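Local coordinates for glycosyl hydrolase, family 8 (Clostridium perfringens, PDB 3REN), which probably acts as an alpha-amylase of glycosyl hydrolase family 8, hydrolysing alpha-linked glucans, at residues Ser59-Ser62 with Glu63-Gly66; Phe85-Val88 with Lys89-Leu93. One frame throughout, in Å; residues are numbered along the deposited sequence.

Contact 1 of 2, residues Ser59-Ser62 with Glu63-Gly66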
loop_
_atom_site.group_PDB
_atom_site.type_symbol
_atom_site.label_atom_id
_atom_site.label_comp_id
_atom_site.label_asym_id
_atom_site.label_seq_id
_atom_site.Cartn_x
_atom_site.Cartn_y
_atom_site.Cartn_z
ATOM N N SER A 59 -3.079 -12.928 12.871
ATOM C CA SER A 59 -1.723 -12.833 12.382
ATOM C C SER A 59 -1.410 -11.358 12.136
ATOM O O SER A 59 -2.329 -10.527 12.073
ATOM C CB SER A 59 -1.560 -13.628 11.093
ATOM O OG SER A 59 -2.358 -13.048 10.085
ATOM N N VAL A 60 -0.123 -11.041 12.006
ATOM C CA VAL A 60 0.331 -9.674 11.768
ATOM C C VAL A 60 1.105 -9.669 10.471
ATOM O O VAL A 60 2.091 -10.381 10.342
ATOM C CB VAL A 60 1.289 -9.227 12.877
ATOM C CG1 VAL A 60 2.016 -7.902 12.505
ATOM C CG2 VAL A 60 0.555 -9.099 14.190
ATOM N N LEU A 61 0.682 -8.852 9.525
ATOM C CA LEU A 61 1.413 -8.725 8.261
ATOM C C LEU A 61 2.489 -7.617 8.332
ATOM O O LEU A 61 2.244 -6.544 8.942
ATOM C CB LEU A 61 0.413 -8.374 7.172
ATOM C CG LEU A 61 -0.594 -9.469 6.806
ATOM C CD1 LEU A 61 -1.691 -8.934 5.863
ATOM C CD2 LEU A 61 0.114 -10.676 6.162
ATOM N N SER A 62 3.650 -7.822 7.697
ATOM C CA SER A 62 4.604 -6.708 7.632
ATOM C C SER A 62 4.081 -5.630 6.698
ATOM O O SER A 62 4.551 -4.466 6.738
ATOM C CB SER A 62 5.987 -7.167 7.176
ATOM O OG SER A 62 5.896 -7.845 5.908
ATOM N N GLU A 63 3.128 -6.021 5.843
ATOM C CA GLU A 63 2.332 -5.048 5.087
ATOM C C GLU A 63 1.689 -4.029 6.045
ATOM O O GLU A 63 1.833 -2.826 5.828
ATOM C CB GLU A 63 1.253 -5.735 4.227
ATOM C CG GLU A 63 0.229 -4.796 3.517
ATOM C CD GLU A 63 -0.893 -5.628 2.850
ATOM O OE1 GLU A 63 -1.889 -5.992 3.552
ATOM O OE2 GLU A 63 -0.738 -5.973 1.642
ATOM N N SER A 64 0.952 -4.531 7.040
ATOM C CA SER A 64 0.254 -3.689 8.021
ATOM C C SER A 64 1.236 -2.817 8.783
ATOM O O SER A 64 1.042 -1.597 8.927
ATOM C CB SER A 64 -0.506 -4.559 9.029
ATOM O OG SER A 64 -1.415 -5.394 8.339
ATOM N N GLU A 65 2.320 -3.444 9.261
ATOM C CA GLU A 65 3.342 -2.716 9.991
ATOM C C GLU A 65 3.999 -1.594 9.182
ATOM O O GLU A 65 4.208 -0.508 9.714
ATOM C CB GLU A 65 4.404 -3.679 10.536
ATOM C CG GLU A 65 3.807 -4.618 11.568
ATOM C CD GLU A 65 3.127 -3.858 12.737
ATOM O OE1 GLU A 65 3.716 -2.878 13.237
ATOM O OE2 GLU A 65 2.015 -4.227 13.146
ATOM N N GLY A 66 4.333 -1.879 7.917
ATOM C CA GLY A 66 4.924 -0.902 7.010
ATOM C C GLY A 66 3.996 0.272 6.791
ATOM O O GLY A 66 4.443 1.407 6.773
HETATM O O HOH W 1 -1.798 -7.627 9.892
#

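Contact 2 of 2, residues Phe85-Val88 with Lys89-Leu93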
loop_
_atom_site.group_PDB
_atom_site.type_symbol
_atom_site.label_atom_id
_atom_site.label_comp_id
_atom_site.label_asym_id
_atom_site.label_seq_id
_atom_site.Cartn_x
_atom_site.Cartn_y
_atom_site.Cartn_z
ATOM N N PHE A 85 8.370 -0.240 14.217
ATOM C CA PHE A 85 9.706 -0.676 13.759
ATOM C C PHE A 85 10.252 -1.817 14.657
ATOM O O PHE A 85 10.739 -2.811 14.156
ATOM C CB PHE A 85 10.657 0.509 13.689
ATOM C CG PHE A 85 12.023 0.177 13.162
ATOM C CD1 PHE A 85 12.210 -0.766 12.149
ATOM C CD2 PHE A 85 13.139 0.835 13.660
ATOM C CE1 PHE A 85 13.467 -1.069 11.663
ATOM C CE2 PHE A 85 14.410 0.539 13.148
ATOM C CZ PHE A 85 14.557 -0.431 12.149
ATOM N N ASP A 86 10.139 -1.696 15.979
ATOM C CA ASP A 86 10.560 -2.812 16.861
ATOM C C ASP A 86 9.896 -4.156 16.573
ATOM O O ASP A 86 10.555 -5.204 16.642
ATOM C CB ASP A 86 10.343 -2.479 18.322
ATOM C CG ASP A 86 11.354 -1.492 18.850
ATOM O OD1 ASP A 86 12.384 -1.187 18.186
ATOM O OD2 ASP A 86 11.086 -1.006 19.942
ATOM N N ILE A 87 8.603 -4.139 16.278
ATOM C CA ILE A 87 7.923 -5.362 15.802
ATOM C C ILE A 87 8.489 -5.882 14.473
ATOM O O ILE A 87 8.684 -7.083 14.307
ATOM C CB ILE A 87 6.397 -5.123 15.676
ATOM C CG1 ILE A 87 5.803 -5.024 17.086
ATOM C CG2 ILE A 87 5.723 -6.218 14.830
ATOM C CD1 ILE A 87 4.552 -4.143 17.173
ATOM N N VAL A 88 8.736 -4.985 13.516
ATOM C CA VAL A 88 9.324 -5.381 12.229
ATOM C C VAL A 88 10.729 -6.031 12.385
ATOM O O VAL A 88 11.049 -7.042 11.739
ATOM C CB VAL A 88 9.350 -4.148 11.287
ATOM C CG1 VAL A 88 10.304 -4.319 10.164
ATOM C CG2 VAL A 88 7.927 -3.912 10.757
ATOM N N LYS A 89 11.563 -5.444 13.236
ATOM C CA LYS A 89 12.932 -5.968 13.403
ATOM C C LYS A 89 12.862 -7.443 13.767
ATOM O O LYS A 89 13.658 -8.228 13.253
ATOM C CB LYS A 89 13.730 -5.176 14.448
ATOM C CG LYS A 89 13.990 -3.732 13.967
ATOM C CD LYS A 89 15.169 -3.075 14.628
ATOM C CE LYS A 89 14.903 -2.579 16.016
ATOM N NZ LYS A 89 16.170 -1.954 16.593
ATOM N N GLU A 90 11.885 -7.816 14.602
ATOM C CA GLU A 90 11.726 -9.207 15.031
ATOM C C GLU A 90 11.160 -10.109 13.945
ATOM O O GLU A 90 11.177 -11.344 14.066
ATOM C CB GLU A 90 10.919 -9.324 16.350
ATOM C CG GLU A 90 11.609 -8.619 17.565
ATOM C CD GLU A 90 13.081 -9.010 17.745
ATOM O OE1 GLU A 90 13.947 -8.095 17.847
ATOM O OE2 GLU A 90 13.386 -10.229 17.786
HETATM N N MSE A 91 10.643 -9.498 12.880
HETATM C CA MSE A 91 10.143 -10.280 11.747
HETATM C C MSE A 91 11.254 -10.480 10.709
HETATM O O MSE A 91 11.023 -11.163 9.683
HETATM C CB MSE A 91 8.903 -9.602 11.116
HETATM C CG MSE A 91 7.708 -9.577 12.072
HETATM SE SE MSE A 91 6.160 -8.694 11.380
HETATM C CE MSE A 91 5.597 -9.996 10.004
ATOM N N ARG A 92 12.447 -9.931 10.967
ATOM C CA ARG A 92 13.551 -10.085 10.030
ATOM C C ARG A 92 13.948 -11.547 9.959
ATOM O O ARG A 92 14.035 -12.216 10.980
ATOM C CB ARG A 92 14.778 -9.235 10.380
ATOM C CG ARG A 92 15.763 -9.137 9.242
ATOM C CD ARG A 92 17.064 -8.397 9.633
ATOM N NE ARG A 92 17.739 -9.039 10.755
ATOM C CZ ARG A 92 18.696 -8.466 11.490
ATOM N NH1 ARG A 92 19.245 -9.137 12.518
ATOM N NH2 ARG A 92 19.098 -7.227 11.206
ATOM N N LEU A 93 14.222 -12.035 8.747
ATOM C CA LEU A 93 14.564 -13.444 8.565
ATOM C C LEU A 93 16.076 -13.597 8.396
ATOM O O LEU A 93 16.796 -12.599 8.325
ATOM C CB LEU A 93 13.792 -14.025 7.375
ATOM C CG LEU A 93 12.254 -14.085 7.435
ATOM C CD1 LEU A 93 11.678 -14.416 6.030
ATOM C CD2 LEU A 93 11.767 -15.079 8.454
HETATM O O HOH W 2 12.731 -5.426 18.319
#

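Contact 1 of 2, residues Ser59-Ser62 with Glu63-Gly66
Leu-61 and Ser-62 meet Glu-65 and Gly-66 in the first turn of helix 62-74, a local and buried contact where strand 60-61 runs straight into the helix. Leu-61 holds the N-cap position. Leu-61 O accepts a nearly straight bond from Glu-65 N at 3.1 Å, with an N-H...O angle of 168°. The next bond of the turn runs from Gly-66 N to Ser-62 O at 2.9 Å. A water also ties the cap to the turn. It accepts from Leu-61 N at 2.8 Å and is hydrogen-bonded to Ser-64 OG at 2.7 Å. The side chain of Glu-65 folds back over the strand end. With chi2 at -56° the chain bends, and Glu-65 OE2 comes 3.7 Å from Val-60 CG1. Its carboxylate is gripped at both oxygens, OE1 by His-84 and OE2 by the backbone N of Ile-41, which should fix its rotation. On another side of the turn Leu-61 and Glu-63 lie alongside each other, CD1 of Leu-61 being 3.7 Å from OE1 of Glu-63. Ser-62 OG is bonded to Ser-99 O. This is a strand-to-helix junction, with Leu-61 at the N-cap of helix 62-74, in an (alpha/alpha)6-barrel.

Contact 2 of 2, residues Phe85-Val88 with Lys89-Leu93
Phe-85 and Lys-89 make the main side-chain contact, a CH-pi pair one turn apart at the end of helix 78-89. Lys-89 CG sits over one face of the ring, 3.9 Å from the Phe-85 centroid and offset toward the rim. Lys-89 CD continues across to Phe-85 CZ at 3.7 Å. The chain then bends at chi3 (-78°), and Lys-89 CE lies 3.6 Å from Asp-86 OD1. The charges of Asp-86 and Lys-89 are too far apart for a salt bridge; Lys-89 NZ has a weak hydrogen bond to Tyr-134. Ile-87 CG2 lies 4.3 Å from Met-91 SE (selenomethionine). The backbone bonds change as the helix ends. Lys-89 N binds Phe-85 O at 2.9 Å in a regular helical bond. Glu-90 N reaches Ile-87 O only weakly. Met-91 N bonds to Val-88 O at 2.7 Å, from well above the carbonyl plane. These last two overlap a type I turn, Lys-89 to Arg-92, in which Arg-92 N bonds to Lys-89 O. One water donates to both Asp-86 O and Glu-90 OE1. Around this helix end, Phe-85 packs edge-to-face with Tyr-138 of helix 133-150, Val-88 rests on helices 62-74 and 113-130, and Met-91 pairs by backbone with Ser-99, ahead of strand 101-103.

In the fold
Contact 1 starts helix 62-74 and contact 2 ends helix 78-89, the next helix in the chain. The start of one lies beside the end of the other. The contact centres are about 10 Å apart, and the two touch directly. Val-88 CG2 packs on Glu-65 CB at 3.5 Å, and Met-91 CE reaches Val-60 O, also at 3.5 Å. Ile-87 CG2 lies 4.1 Å from Glu-65 CD. The histidine that holds the Glu-65 carboxylate belongs to helix 78-89, which adds a polar tie between the helices. A bound 1,2-ethanediol, probably from the crystallisation liquor, lies about 3 Å from the Ile-87 side chain.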